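Local coordinates for ParB-like N-terminal domain-containing protein (PDB 1VK1), which is of unproven function but probably binds ATP and acts as a kinase, with an N-terminal domain of the ParB/sulfiredoxin type, at residues 49-54 and 231-236; 54-59 and 85-90. One frame throughout, in Å; residues are numbered along the deposited sequence.

Contact 1 (49-54 and 231-236)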
# COMPACT_ATOMS: atom_id res chain seq x y z
N ILE A 49 4.64 19.48 10.41
CA ILE A 49 4.54 18.50 11.49
C ILE A 49 4.43 17.10 10.91
O ILE A 49 3.64 16.86 10.01
CB ILE A 49 3.32 18.80 12.39
CG1 ILE A 49 3.47 20.17 13.09
CG2 ILE A 49 3.11 17.70 13.43
CD1 ILE A 49 4.61 20.26 14.10
N PHE A 50 5.23 16.19 11.45
CA PHE A 50 5.15 14.77 11.15
C PHE A 50 4.43 14.12 12.32
O PHE A 50 4.91 14.16 13.44
CB PHE A 50 6.59 14.23 11.01
CG PHE A 50 6.66 12.82 10.49
CD1 PHE A 50 6.71 12.56 9.14
CD2 PHE A 50 6.69 11.75 11.36
CE1 PHE A 50 6.79 11.26 8.67
CE2 PHE A 50 6.77 10.44 10.86
CZ PHE A 50 6.81 10.21 9.55
N TRP A 51 3.27 13.56 12.06
CA TRP A 51 2.42 13.11 13.18
C TRP A 51 2.10 11.64 13.23
O TRP A 51 1.46 11.19 14.20
CB TRP A 51 1.15 13.93 13.26
CG TRP A 51 0.37 13.96 12.06
CD1 TRP A 51 0.39 14.94 11.09
CD2 TRP A 51 -0.65 13.03 11.66
NE1 TRP A 51 -0.53 14.64 10.11
CE2 TRP A 51 -1.18 13.48 10.44
CE3 TRP A 51 -1.17 11.84 12.21
CZ2 TRP A 51 -2.19 12.81 9.76
CZ3 TRP A 51 -2.18 11.18 11.52
CH2 TRP A 51 -2.66 11.67 10.32
N LYS A 52 2.49 10.89 12.22
CA LYS A 52 2.14 9.48 12.16
C LYS A 52 3.42 8.66 12.11
O LYS A 52 4.11 8.66 11.08
CB LYS A 52 1.27 9.18 10.92
CG LYS A 52 0.57 7.84 10.99
CD LYS A 52 -0.39 7.61 9.81
CE LYS A 52 -1.02 6.21 9.88
NZ LYS A 52 -2.07 6.01 8.83
N PRO A 53 3.77 7.97 13.21
CA PRO A 53 5.09 7.31 13.25
C PRO A 53 5.19 6.20 12.22
O PRO A 53 4.19 5.58 11.86
CB PRO A 53 5.14 6.71 14.66
CG PRO A 53 3.71 6.53 15.05
CD PRO A 53 2.98 7.71 14.43
N MET A 54 6.39 5.97 11.74
CA MET A 54 6.66 4.76 10.98
C MET A 54 6.37 3.56 11.85
O MET A 54 6.59 3.62 13.06
CB MET A 54 8.13 4.71 10.59
CG MET A 54 8.63 5.86 9.70
SD MET A 54 7.87 5.87 8.03
CE MET A 54 8.43 4.25 7.44
N PRO A 231 -1.65 3.43 17.28
CA PRO A 231 -0.69 4.36 17.87
C PRO A 231 -1.26 5.76 17.87
O PRO A 231 -1.80 6.21 16.85
CB PRO A 231 0.53 4.25 16.94
CG PRO A 231 0.39 2.93 16.29
CD PRO A 231 -1.09 2.72 16.11
N ASP A 232 -1.19 6.45 19.00
CA ASP A 232 -1.69 7.82 19.05
C ASP A 232 -0.77 8.69 18.21
O ASP A 232 0.42 8.37 18.01
CB ASP A 232 -1.77 8.35 20.49
CG ASP A 232 -2.76 9.53 20.64
OD1 ASP A 232 -3.39 9.96 19.63
OD2 ASP A 232 -2.96 10.06 21.73
N LYS A 233 -1.32 9.76 17.68
CA LYS A 233 -0.52 10.63 16.84
C LYS A 233 0.51 11.36 17.68
O LYS A 233 0.38 11.48 18.92
CB LYS A 233 -1.40 11.58 16.01
CG LYS A 233 -2.03 12.69 16.75
CD LYS A 233 -3.05 13.43 15.87
CE LYS A 233 -2.40 14.27 14.76
NZ LYS A 233 -3.44 14.85 13.84
N ILE A 234 1.58 11.77 17.02
CA ILE A 234 2.68 12.40 17.66
C ILE A 234 2.81 13.80 17.06
O ILE A 234 2.04 14.19 16.21
CB ILE A 234 3.99 11.54 17.51
CG1 ILE A 234 4.38 11.39 16.02
CG2 ILE A 234 3.79 10.16 18.19
CD1 ILE A 234 5.71 10.69 15.78
N ASP A 235 3.75 14.55 17.54
CA ASP A 235 3.85 15.96 17.20
C ASP A 235 5.32 16.33 17.06
O ASP A 235 5.91 16.92 17.96
CB ASP A 235 3.18 16.78 18.33
CG ASP A 235 3.22 18.29 18.10
OD1 ASP A 235 3.51 18.73 16.98
OD2 ASP A 235 2.96 19.12 19.00
N VAL A 236 5.91 15.92 15.93
CA VAL A 236 7.33 16.11 15.68
C VAL A 236 7.51 17.14 14.57
O VAL A 236 6.94 17.02 13.49
CB VAL A 236 8.03 14.77 15.34
CG1 VAL A 236 9.48 15.00 14.91
CG2 VAL A 236 7.97 13.83 16.57
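Phe50 and Val236 form an antiparallel hydrogen-bonded pair, Phe50 N reaching Val236 O at 2.8 Å and Val236 N returning a longer bond of 3.2 Å to Phe50 O. Beyond it, Ile234 N donates an almost straight bond to Trp51 O (2.9 Å, 172° at the hydrogen), so the two segments stay joined where the regular strand ends. Trp51 holds CG between its backbone N and carbonyl carbon (chi1 55°), and the indole lies across the chain of Lys233. That lysine bends at chi3 (-71°), bringing NZ over one face of the ring in a cation-pi contact, 4.2 Å from the centroid of the Trp51 six-membered ring; its CE packs on Trp51 CE3 at 3.7 Å. Ile234 lays CG1 against Trp51 O and extends CD1 to Pro53 CB (4.2 Å), while Pro53 CG meets Pro231 CB at 4.3 Å. At the other end Ile49 CD1 touches Asp235 OD1 at 3.4 Å, a methyl against a carboxylate oxygen. Phe50 turns its ring on to Leu77 and Arg73 of helix 71-80. This is a short two-stranded antiparallel sheet, which pairs the C-terminal end of the chain with strand 49-50, within the ParB-like sequence family.

Contact 2 (54-59 and 85-90)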
# COMPACT_ATOMS: atom_id res chain seq x y z
N MET A 54 6.39 5.97 11.74
CA MET A 54 6.66 4.76 10.98
C MET A 54 6.37 3.56 11.85
O MET A 54 6.59 3.62 13.06
CB MET A 54 8.13 4.71 10.59
CG MET A 54 8.63 5.86 9.70
SD MET A 54 7.87 5.87 8.03
CE MET A 54 8.43 4.25 7.44
N LEU A 55 5.91 2.48 11.25
CA LEU A 55 5.91 1.17 11.91
C LEU A 55 6.96 0.32 11.24
O LEU A 55 6.95 0.19 10.01
CB LEU A 55 4.54 0.46 11.81
CG LEU A 55 3.36 1.25 12.36
CD1 LEU A 55 2.06 0.42 12.22
CD2 LEU A 55 3.59 1.70 13.78
N LEU A 56 7.89 -0.20 12.05
CA LEU A 56 9.03 -0.94 11.58
C LEU A 56 9.16 -2.26 12.30
O LEU A 56 8.67 -2.43 13.41
CB LEU A 56 10.32 -0.15 11.86
CG LEU A 56 10.43 1.25 11.27
CD1 LEU A 56 11.79 1.85 11.71
CD2 LEU A 56 10.29 1.27 9.78
N ALA A 57 9.89 -3.19 11.69
CA ALA A 57 10.28 -4.45 12.34
C ALA A 57 11.69 -4.78 11.92
O ALA A 57 12.04 -4.67 10.75
CB ALA A 57 9.35 -5.57 11.94
N LYS A 58 12.52 -5.20 12.85
CA LYS A 58 13.89 -5.53 12.50
C LYS A 58 13.94 -6.77 11.59
O LYS A 58 13.23 -7.75 11.80
CB LYS A 58 14.78 -5.72 13.76
CG LYS A 58 16.29 -5.98 13.43
CD LYS A 58 17.23 -5.69 14.59
CE LYS A 58 17.66 -4.22 14.63
NZ LYS A 58 18.81 -4.00 15.54
N ILE A 59 14.78 -6.71 10.58
CA ILE A 59 15.03 -7.85 9.71
C ILE A 59 16.10 -8.72 10.40
O ILE A 59 17.20 -8.26 10.68
CB ILE A 59 15.49 -7.38 8.34
CG1 ILE A 59 14.37 -6.57 7.66
CG2 ILE A 59 15.87 -8.58 7.47
CD1 ILE A 59 14.83 -5.81 6.45
N ALA A 85 13.25 9.41 11.03
CA ALA A 85 11.83 9.54 11.28
C ALA A 85 11.47 8.85 12.58
O ALA A 85 12.01 7.79 12.91
CB ALA A 85 10.99 8.95 10.15
N PRO A 86 10.52 9.42 13.33
CA PRO A 86 9.99 8.74 14.52
C PRO A 86 9.27 7.46 14.14
O PRO A 86 8.47 7.45 13.21
CB PRO A 86 9.01 9.75 15.09
CG PRO A 86 8.61 10.61 13.99
CD PRO A 86 9.80 10.68 13.06
N SER A 87 9.56 6.40 14.89
CA SER A 87 9.18 5.06 14.55
C SER A 87 8.76 4.25 15.78
O SER A 87 9.27 4.44 16.87
CB SER A 87 10.37 4.35 13.87
OG SER A 87 10.82 5.03 12.71
N VAL A 88 7.86 3.32 15.54
CA VAL A 88 7.49 2.31 16.52
C VAL A 88 8.05 1.01 16.00
O VAL A 88 7.78 0.64 14.86
CB VAL A 88 5.95 2.24 16.70
CG1 VAL A 88 5.55 1.06 17.61
CG2 VAL A 88 5.43 3.55 17.25
N ILE A 89 8.81 0.31 16.84
CA ILE A 89 9.44 -0.94 16.48
C ILE A 89 8.59 -2.11 17.00
O ILE A 89 8.32 -2.20 18.19
CB ILE A 89 10.86 -1.03 17.09
CG1 ILE A 89 11.66 0.26 16.85
CG2 ILE A 89 11.59 -2.28 16.59
CD1 ILE A 89 11.83 0.59 15.48
N LEU A 90 8.15 -2.97 16.09
CA LEU A 90 7.26 -4.09 16.34
C LEU A 90 8.03 -5.40 16.25
O LEU A 90 9.05 -5.49 15.56
CB LEU A 90 6.19 -4.13 15.22
CG LEU A 90 5.35 -2.91 14.95
CD1 LEU A 90 4.48 -3.13 13.72
CD2 LEU A 90 4.48 -2.59 16.14
O HOH W 1 11.87 -5.60 15.59
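Leu55 and Val88 lie side by side on one face of a parallel strand pair, pointing the same way, with Leu55 CD2 3.8 Å from Val88 CB. Leu90 extends this apolar row, its CD1 reaching Leu55 CB at 4.1 Å. On the opposite face Ser87 fits between Met54 and Leu56: its OG sits 3.4 Å from Met54 CB and 3.5 Å from Leu56 CD1. The hydroxyl, beside its own backbone N (chi1 -58°), donates to Ala85 O at 3.0 Å, meeting that oxygen from well above the carbonyl plane. With an alanine here, Ala85 O would probably lose this donor and a gap would open between Met54 and Leu56. Leu56 CD1 also meets Ile89 CD1, at 4.0 Å, and Met54 CG leans on Ala85 CB.

The backbones hold these rows in register by alternating bonds: Met54 N to Pro86 O, Val88 N to Met54 O, Leu56 N to Val88 O, and Leu90 N to Leu56 O (2.8 Å, 168° at the hydrogen). Segments 54-58 and 85-90 run at 37° to each other; their strands are the central pair of the mixed four-stranded sheet of the ParB-like domain. Strand 65-67 and helix 71-80 lie along the chain between them.

After the Leu90 N bond a water continues the link, accepting from Lys58 N and donating to Leu90 O, 2.8 Å from each. Outside the pair, strand 65-67 flanks 54-58, with Tyr65 against Leu56 and Ile89, and Asp63 takes the ammonium of Lys58 in a salt bridge. Strand 19-22 flanks 84-90, Ile21 touching both Leu56 and Ser87. Helix 71-80 lies against the start of the pair, packing Trp74 and Arg73 on Met54 and Leu77 on Ala85.

Overall arrangement
From the N terminus, strand 19-22 and helix 34-47 lead into strand 49-50, the first half of contact 1; a few residues on, Met54, common to both contacts, opens strand 54-58. The chain then runs through strand 65-67 and helix 71-80 and returns as strand 84-90, closing the small loop of contact 2. Contact 1 closes only at 231-236, after most of the remaining chain has been traversed, so contact 2 is nested inside its loop. The two meet at Pro86, whose CG lies 3.4 Å from Ile234 CD1 and 3.5 Å from Phe50 CD2. Contact 2 thus builds the sheet core, and contact 1 brings the C-terminal stretch to its side.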